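Local coordinates for DUF3829 family protein (Bacteroides vulgatus, PDB 4YJW) that is of unknown function but folds as an elongated all-helical bundle and probably reaches the cell envelope as a lipoprotein, at residues E101-K104 / T105-Y109; Q113-K117 / D118-L122; I38-V41 / L42-D46. All blocks are in the same frame, centred on the assembly; numbering follows the deposited sequence.

Interaction 1: residues E101-K104 / T105-Y109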
loop_
_atom_site.group_PDB
_atom_site.type_symbol
_atom_site.label_atom_id
_atom_site.label_comp_id
_atom_site.label_asym_id
_atom_site.label_seq_id
_atom_site.Cartn_x
_atom_site.Cartn_y
_atom_site.Cartn_z
ATOM N N GLU A 101 -6.831 1.837 9.606
ATOM C CA GLU A 101 -7.960 2.480 10.299
ATOM C C GLU A 101 -8.996 1.431 10.756
ATOM O O GLU A 101 -9.562 1.579 11.843
ATOM C CB GLU A 101 -8.639 3.548 9.423
ATOM C CG GLU A 101 -7.822 4.846 9.351
ATOM C CD GLU A 101 -7.590 5.595 10.658
ATOM O OE1 GLU A 101 -8.503 5.610 11.512
ATOM O OE2 GLU A 101 -6.508 6.201 10.815
ATOM N N ASN A 102 -9.278 0.403 9.909
ATOM C CA ASN A 102 -10.226 -0.666 10.276
ATOM C C ASN A 102 -9.744 -1.388 11.528
ATOM O O ASN A 102 -10.562 -1.696 12.391
ATOM C CB ASN A 102 -10.410 -1.679 9.135
ATOM C CG ASN A 102 -11.275 -1.201 8.006
ATOM O OD1 ASN A 102 -12.021 -0.223 8.130
ATOM N ND2 ASN A 102 -11.176 -1.874 6.852
ATOM N N TYR A 103 -8.432 -1.656 11.629
ATOM C CA TYR A 103 -7.887 -2.335 12.821
ATOM C C TYR A 103 -8.022 -1.419 14.054
ATOM O O TYR A 103 -8.390 -1.888 15.129
ATOM C CB TYR A 103 -6.427 -2.775 12.638
ATOM C CG TYR A 103 -5.873 -3.395 13.906
ATOM C CD1 TYR A 103 -6.408 -4.583 14.414
ATOM C CD2 TYR A 103 -4.973 -2.695 14.708
ATOM C CE1 TYR A 103 -6.025 -5.082 15.657
ATOM C CE2 TYR A 103 -4.549 -3.208 15.942
ATOM C CZ TYR A 103 -5.083 -4.399 16.413
ATOM O OH TYR A 103 -4.701 -4.891 17.639
ATOM N N LYS A 104 -7.748 -0.123 13.899
ATOM C CA LYS A 104 -7.929 0.819 15.032
ATOM C C LYS A 104 -9.402 0.773 15.517
ATOM O O LYS A 104 -9.654 0.596 16.699
ATOM C CB LYS A 104 -7.516 2.242 14.610
ATOM C CG LYS A 104 -7.870 3.295 15.670
ATOM C CD LYS A 104 -7.359 4.694 15.263
ATOM C CE LYS A 104 -7.956 5.746 16.164
ATOM N NZ LYS A 104 -7.441 7.099 15.818
ATOM N N THR A 105 -10.361 0.885 14.594
ATOM C CA THR A 105 -11.802 0.810 14.897
ATOM C C THR A 105 -12.114 -0.486 15.627
ATOM O O THR A 105 -12.784 -0.465 16.658
ATOM C CB THR A 105 -12.612 0.912 13.608
ATOM O OG1 THR A 105 -12.312 2.166 13.029
ATOM C CG2 THR A 105 -14.119 0.828 13.847
ATOM N N TYR A 106 -11.667 -1.606 15.053
ATOM C CA TYR A 106 -11.872 -2.940 15.608
ATOM C C TYR A 106 -11.375 -3.001 17.048
ATOM O O TYR A 106 -12.111 -3.448 17.911
ATOM C CB TYR A 106 -11.143 -3.989 14.742
ATOM C CG TYR A 106 -11.242 -5.396 15.296
ATOM C CD1 TYR A 106 -12.298 -6.237 14.936
ATOM C CD2 TYR A 106 -10.250 -5.911 16.128
ATOM C CE1 TYR A 106 -12.381 -7.542 15.426
ATOM C CE2 TYR A 106 -10.332 -7.211 16.637
ATOM C CZ TYR A 106 -11.393 -8.022 16.271
ATOM O OH TYR A 106 -11.483 -9.302 16.782
ATOM N N ARG A 107 -10.113 -2.603 17.298
ATOM C CA ARG A 107 -9.548 -2.678 18.658
ATOM C C ARG A 107 -10.379 -1.869 19.684
ATOM O O ARG A 107 -10.688 -2.391 20.761
ATOM C CB ARG A 107 -8.095 -2.204 18.651
ATOM C CG ARG A 107 -7.475 -2.134 20.061
ATOM C CD ARG A 107 -6.006 -1.736 19.984
ATOM N NE ARG A 107 -5.467 -1.484 21.324
ATOM C CZ ARG A 107 -5.581 -0.326 21.968
ATOM N NH1 ARG A 107 -6.214 0.699 21.403
ATOM N NH2 ARG A 107 -5.068 -0.184 23.181
ATOM N N LEU A 108 -10.790 -0.650 19.333
ATOM C CA LEU A 108 -11.580 0.200 20.238
ATOM C C LEU A 108 -12.977 -0.384 20.499
ATOM O O LEU A 108 -13.459 -0.341 21.637
ATOM C CB LEU A 108 -11.685 1.618 19.665
ATOM C CG LEU A 108 -10.323 2.362 19.468
ATOM C CD1 LEU A 108 -10.551 3.839 19.087
ATOM C CD2 LEU A 108 -9.417 2.265 20.725
ATOM N N TYR A 109 -13.593 -0.966 19.459
ATOM C CA TYR A 109 -14.923 -1.587 19.509
ATOM C C TYR A 109 -14.876 -2.885 20.339
ATOM O O TYR A 109 -15.850 -3.196 21.030
ATOM C CB TYR A 109 -15.428 -1.789 18.057
ATOM C CG TYR A 109 -16.357 -2.957 17.793
ATOM C CD1 TYR A 109 -15.849 -4.211 17.454
ATOM C CD2 TYR A 109 -17.730 -2.763 17.672
ATOM C CE1 TYR A 109 -16.692 -5.269 17.121
ATOM C CE2 TYR A 109 -18.587 -3.822 17.368
ATOM C CZ TYR A 109 -18.058 -5.069 17.069
ATOM O OH TYR A 109 -18.878 -6.123 16.744
HETATM O O HOH W 1 -10.486 4.408 12.717
HETATM O O HOH W 2 -12.984 1.787 10.288
HETATM O O HOH W 3 -6.920 1.152 18.570
#
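T105 N, Y106 N, R107 N and L108 N bond in turn to E101 O, N102 O, Y103 O and K104 O, an unbroken i to i+4 ladder whose N-H...O angles are all 165° or more. The hydroxyl of T105 gathers the polar groups one turn back. With its CG2 anti to the backbone N, OG1 lies beside that N and faces two waters. It donates to water 1 at 2.9 Å from OG1, and this water in turn donates to E101 OE1. Water 2 instead donates to T105 OG1 at 2.8 Å and to N102 OD1, so the hydroxyl is used once as donor and once as acceptor.

Another flank carries aromatic groups. Y103 CE1 approaches Y106 CD2 obliquely at 4.3 Å, an apolar contact. R107 runs extended, its CD 4.1 Å from Y103 OH, with the guanidinium plane turned 49° from the ring. Water 3 sits in plane at the guanidinium edge, 3.0 Å from R107 NH1, and gives a weak bond to K104 O. The polar ends are held from outside: Y103 OH by P55 O and R107 NE by L54 O, both in a loop, while Y106 OH is bonded by R127 and N102 ND2 by E130, both of helix 121-159. K104 CE and L108 CD1 pass at 4.3 Å on the exposed side. The whole is characteristic of an amphipathic α-helix in an all-helical bundle, with tyrosines turned inward and water-bridged polar groups outward.

Interaction 2: residues Q113-K117 / D118-L122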
loop_
_atom_site.group_PDB
_atom_site.type_symbol
_atom_site.label_atom_id
_atom_site.label_comp_id
_atom_site.label_asym_id
_atom_site.label_seq_id
_atom_site.Cartn_x
_atom_site.Cartn_y
_atom_site.Cartn_z
ATOM N N GLN A 113 -16.291 -3.010 24.672
ATOM C CA GLN A 113 -17.387 -3.997 24.732
ATOM C C GLN A 113 -18.566 -3.677 23.781
ATOM O O GLN A 113 -19.647 -4.262 23.944
ATOM C CB GLN A 113 -17.913 -4.161 26.182
ATOM C CG GLN A 113 -16.867 -4.657 27.173
ATOM C CD GLN A 113 -17.410 -4.661 28.576
ATOM O OE1 GLN A 113 -18.024 -5.635 29.030
ATOM N NE2 GLN A 113 -17.217 -3.558 29.285
ATOM N N SER A 114 -18.344 -2.829 22.749
ATOM C CA SER A 114 -19.387 -2.530 21.743
ATOM C C SER A 114 -19.791 -3.797 20.972
ATOM O O SER A 114 -20.941 -3.880 20.513
ATOM C CB SER A 114 -18.923 -1.469 20.754
ATOM O OG SER A 114 -18.792 -0.193 21.351
ATOM N N TYR A 115 -18.873 -4.808 20.871
ATOM C CA TYR A 115 -19.158 -6.069 20.176
ATOM C C TYR A 115 -20.331 -6.831 20.801
ATOM O O TYR A 115 -20.996 -7.597 20.100
ATOM C CB TYR A 115 -17.919 -6.979 20.084
ATOM C CG TYR A 115 -17.497 -7.612 21.390
ATOM C CD1 TYR A 115 -16.641 -6.946 22.267
ATOM C CD2 TYR A 115 -17.907 -8.900 21.727
ATOM C CE1 TYR A 115 -16.224 -7.538 23.458
ATOM C CE2 TYR A 115 -17.515 -9.493 22.930
ATOM C CZ TYR A 115 -16.670 -8.808 23.790
ATOM O OH TYR A 115 -16.275 -9.385 24.977
ATOM N N LYS A 116 -20.570 -6.637 22.111
ATOM C CA LYS A 116 -21.683 -7.295 22.820
ATOM C C LYS A 116 -23.018 -6.737 22.335
ATOM O O LYS A 116 -24.002 -7.473 22.283
ATOM C CB LYS A 116 -21.542 -7.100 24.344
ATOM C CG LYS A 116 -20.312 -7.789 24.936
ATOM C CD LYS A 116 -20.279 -7.661 26.459
ATOM C CE LYS A 116 -19.038 -8.265 27.076
ATOM N NZ LYS A 116 -19.018 -9.753 26.982
ATOM N N LYS A 117 -23.040 -5.449 21.931
ATOM C CA LYS A 117 -24.247 -4.753 21.476
ATOM C C LYS A 117 -24.717 -5.168 20.058
ATOM O O LYS A 117 -25.912 -5.070 19.785
ATOM C CB LYS A 117 -24.052 -3.225 21.532
ATOM C CG LYS A 117 -24.092 -2.668 22.959
ATOM C CD LYS A 117 -24.273 -1.146 23.003
ATOM C CE LYS A 117 -22.972 -0.374 23.075
ATOM N NZ LYS A 117 -22.324 -0.223 21.741
ATOM N N ASP A 118 -23.802 -5.566 19.154
ATOM C CA ASP A 118 -24.195 -5.961 17.789
ATOM C C ASP A 118 -23.835 -7.443 17.510
ATOM O O ASP A 118 -23.743 -7.844 16.349
ATOM C CB ASP A 118 -23.559 -5.020 16.744
ATOM C CG ASP A 118 -22.066 -5.220 16.543
ATOM O OD1 ASP A 118 -21.443 -5.898 17.377
ATOM O OD2 ASP A 118 -21.541 -4.754 15.514
ATOM N N ASN A 119 -23.603 -8.235 18.578
ATOM C CA ASN A 119 -23.231 -9.663 18.519
ATOM C C ASN A 119 -22.118 -9.913 17.477
ATOM O O ASN A 119 -22.283 -10.725 16.558
ATOM C CB ASN A 119 -24.454 -10.556 18.233
ATOM C CG ASN A 119 -24.197 -12.049 18.396
ATOM O OD1 ASN A 119 -23.315 -12.495 19.145
ATOM N ND2 ASN A 119 -24.924 -12.852 17.647
ATOM N N ASN A 120 -21.021 -9.139 17.585
ATOM C CA ASN A 120 -19.831 -9.231 16.721
ATOM C C ASN A 120 -20.103 -8.985 15.212
ATOM O O ASN A 120 -19.281 -9.407 14.389
ATOM C CB ASN A 120 -19.136 -10.595 16.905
ATOM C CG ASN A 120 -18.505 -10.744 18.265
ATOM O OD1 ASN A 120 -17.503 -10.092 18.601
ATOM N ND2 ASN A 120 -19.078 -11.603 19.076
ATOM N N ALA A 121 -21.209 -8.292 14.840
ATOM C CA ALA A 121 -21.506 -8.020 13.422
ATOM C C ALA A 121 -20.415 -7.148 12.796
ATOM O O ALA A 121 -19.921 -7.465 11.708
ATOM C CB ALA A 121 -22.859 -7.356 13.265
ATOM N N LEU A 122 -20.006 -6.071 13.491
ATOM C CA LEU A 122 -18.931 -5.231 12.953
ATOM C C LEU A 122 -17.588 -5.999 12.990
ATOM O O LEU A 122 -16.783 -5.829 12.079
ATOM C CB LEU A 122 -18.826 -3.889 13.708
ATOM C CG LEU A 122 -17.748 -2.919 13.176
ATOM C CD1 LEU A 122 -18.081 -2.418 11.767
ATOM C CD2 LEU A 122 -17.524 -1.772 14.119
#
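N120 N bonds to Y115 O at 3.0 Å, in the carbonyl plane and on a lone pair, closing a turn of the i to i+5 kind in the bend between two arms of a helical hairpin. N119 has the left-handed backbone conformation that goes with the Schellman motif, but its N stands 3.8 Å from K116 O, so only the outer bond of that motif is made. A type I' turn from D118 to A121 then leads into helix 121-159.

The tight part is where Y115, N120 and D118 meet. Y115 CG sits in the crowded position between backbone N and carbonyl carbon (chi1 72°), which brings the ring alongside the N120 amide; the two groups point the same way, their planes 24° apart, and N120 OD1 meets Y115 CD2 at 3.4 Å. D118 OD1 lies 3.2 Å from Y115 O, two acceptors whose mutual repulsion is probably eased by Y109 OH, which bonds OD1 from helix 79-111. Y109 and M110 also pack on Y115.

The solvent side is looser. K116 CG rides 3.8 Å above one face of the Y115 ring, offset toward its rim, and K116 NZ reaches Y115 OH only in a weak bond of 3.4 Å. K117 bends its chain away from the turn, and N119 is exposed.

Beyond the bend, the D118 carboxylate also grips the incoming helix: L122 N donates to D118 OD2 at 2.9 Å, arriving from above the carboxylate plane, 37° out of it.

Interaction 3: residues I38-V41 / L42-D46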
loop_
_atom_site.group_PDB
_atom_site.type_symbol
_atom_site.label_atom_id
_atom_site.label_comp_id
_atom_site.label_asym_id
_atom_site.label_seq_id
_atom_site.Cartn_x
_atom_site.Cartn_y
_atom_site.Cartn_z
ATOM N N ILE A 38 1.334 -6.701 8.280
ATOM C CA ILE A 38 -0.021 -6.999 7.770
ATOM C C ILE A 38 -0.476 -8.354 8.334
ATOM O O ILE A 38 -1.606 -8.473 8.845
ATOM C CB ILE A 38 -0.020 -6.955 6.215
ATOM C CG1 ILE A 38 0.167 -5.484 5.742
ATOM C CG2 ILE A 38 -1.326 -7.545 5.645
ATOM C CD1 ILE A 38 0.669 -5.327 4.297
ATOM N N LYS A 39 0.387 -9.386 8.228
ATOM C CA LYS A 39 0.074 -10.702 8.799
ATOM C C LYS A 39 -0.180 -10.625 10.304
ATOM O O LYS A 39 -1.064 -11.347 10.804
ATOM C CB LYS A 39 1.223 -11.703 8.540
ATOM C CG LYS A 39 1.365 -12.144 7.092
ATOM C CD LYS A 39 2.567 -13.104 7.009
ATOM C CE LYS A 39 3.247 -13.144 5.672
ATOM N NZ LYS A 39 4.513 -13.928 5.736
ATOM N N ALA A 40 0.616 -9.802 11.044
ATOM C CA ALA A 40 0.437 -9.668 12.507
ATOM C C ALA A 40 -0.920 -9.017 12.841
ATOM O O ALA A 40 -1.603 -9.458 13.765
ATOM C CB ALA A 40 1.585 -8.865 13.124
ATOM N N VAL A 41 -1.331 -8.005 12.051
ATOM C CA VAL A 41 -2.635 -7.343 12.243
ATOM C C VAL A 41 -3.762 -8.365 11.975
ATOM O O VAL A 41 -4.724 -8.427 12.733
ATOM C CB VAL A 41 -2.768 -6.076 11.364
ATOM C CG1 VAL A 41 -4.232 -5.593 11.318
ATOM C CG2 VAL A 41 -1.845 -4.971 11.910
ATOM N N LEU A 42 -3.623 -9.199 10.951
ATOM C CA LEU A 42 -4.655 -10.228 10.713
ATOM C C LEU A 42 -4.761 -11.186 11.908
ATOM O O LEU A 42 -5.856 -11.505 12.326
ATOM C CB LEU A 42 -4.364 -10.999 9.424
ATOM C CG LEU A 42 -4.480 -10.192 8.119
ATOM C CD1 LEU A 42 -4.033 -11.028 6.945
ATOM C CD2 LEU A 42 -5.918 -9.735 7.867
ATOM N N GLY A 43 -3.629 -11.566 12.495
ATOM C CA GLY A 43 -3.645 -12.424 13.681
ATOM C C GLY A 43 -4.344 -11.749 14.860
ATOM O O GLY A 43 -5.106 -12.404 15.584
ATOM N N TYR A 44 -4.192 -10.411 14.997
ATOM C CA TYR A 44 -4.822 -9.647 16.080
ATOM C C TYR A 44 -6.341 -9.579 15.895
ATOM O O TYR A 44 -7.050 -9.328 16.862
ATOM C CB TYR A 44 -4.242 -8.221 16.199
ATOM C CG TYR A 44 -2.763 -8.186 16.507
ATOM C CD1 TYR A 44 -2.176 -9.150 17.330
ATOM C CD2 TYR A 44 -1.957 -7.163 16.024
ATOM C CE1 TYR A 44 -0.806 -9.137 17.602
ATOM C CE2 TYR A 44 -0.584 -7.130 16.303
ATOM C CZ TYR A 44 -0.016 -8.116 17.096
ATOM O OH TYR A 44 1.344 -8.114 17.377
ATOM N N LEU A 45 -6.831 -9.852 14.669
ATOM C CA LEU A 45 -8.271 -9.862 14.380
ATOM C C LEU A 45 -8.912 -11.222 14.703
ATOM O O LEU A 45 -10.152 -11.363 14.629
ATOM C CB LEU A 45 -8.498 -9.515 12.897
ATOM C CG LEU A 45 -8.108 -8.116 12.456
ATOM C CD1 LEU A 45 -7.991 -8.082 10.935
ATOM C CD2 LEU A 45 -9.154 -7.085 12.878
ATOM N N ASP A 46 -8.086 -12.225 15.082
ATOM C CA ASP A 46 -8.606 -13.564 15.374
ATOM C C ASP A 46 -9.618 -13.569 16.517
ATOM O O ASP A 46 -9.481 -12.852 17.503
ATOM C CB ASP A 46 -7.472 -14.549 15.703
ATOM C CG ASP A 46 -7.975 -15.979 15.714
ATOM O OD1 ASP A 46 -8.315 -16.492 14.630
ATOM O OD2 ASP A 46 -8.146 -16.534 16.813
#
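L42 N and G43 N take up the carbonyls one turn back in regular helical fashion, at 3.0 Å to I38 O and 3.1 Å to K39 O. From there the pattern strains. Y44 N still bonds to A40 O at 3.0 Å, but its N-H...O angle has fallen to 144°, and L45 N reaches V41 O only weakly, with an angle of 127°. L45 N is thus shared between V41 O and a second acceptor, L42 O, at 3.0 Å, while D46 N bonds at 3.0 Å to G43 O, three residues back.

A40 O is met from two directions. Besides the bond from Y44 N, it lies under one face of the Y44 ring, offset toward the rim, 3.2 Å from Y44 CD2. The torsion of Y44 (chi1 -61°) sets CG beside the residue's own N, and this carries the ring over the same carbonyl that the amide grips. Y44 CE2 also touches A40 CB at 4.2 Å. An alanine in place of Y44 would keep the amide bond, but is likely to uncover A40 O on the ring side and to open a gap against P55, V57 and Y103, which the ring touches. L42 CG and L45 CG sit close to I38 O and V41 O respectively.

Beyond the last turn the acceptors find partners outside the helix: L45 O receives R127 NE of helix 121-159, and D46 OD2 receives K48 N. I38 and V41 meanwhile pack on F99 of helix 79-111. This passage from i to i+4 to i to i+3 pairing is characteristic of the C-terminal turn of an α-helix, here that of helix 35-44 packed in the helical bundle.

All three contacts lie on the same side of the chain's centre, and interaction 1 is the hub. Its centre is about 13 Å from that of interaction 2 and about 12 Å from that of interaction 3. Y109 OH probably bonds D118 OD1 at 2.7 Å, tying helix 79-111 to the bend that follows it. Toward 38-46, Y106 OH stands 3.3 Å from L45 O, a probable hydrogen bond; R127 also bonds both oxygens, and Y103 CE1 packs 3.7 Å from Y44 CB. Interactions 2 and 3 do not touch, their nearest atoms being about 8 Å apart. No ligand or active site is known here, so the three are read as packing within one bundle.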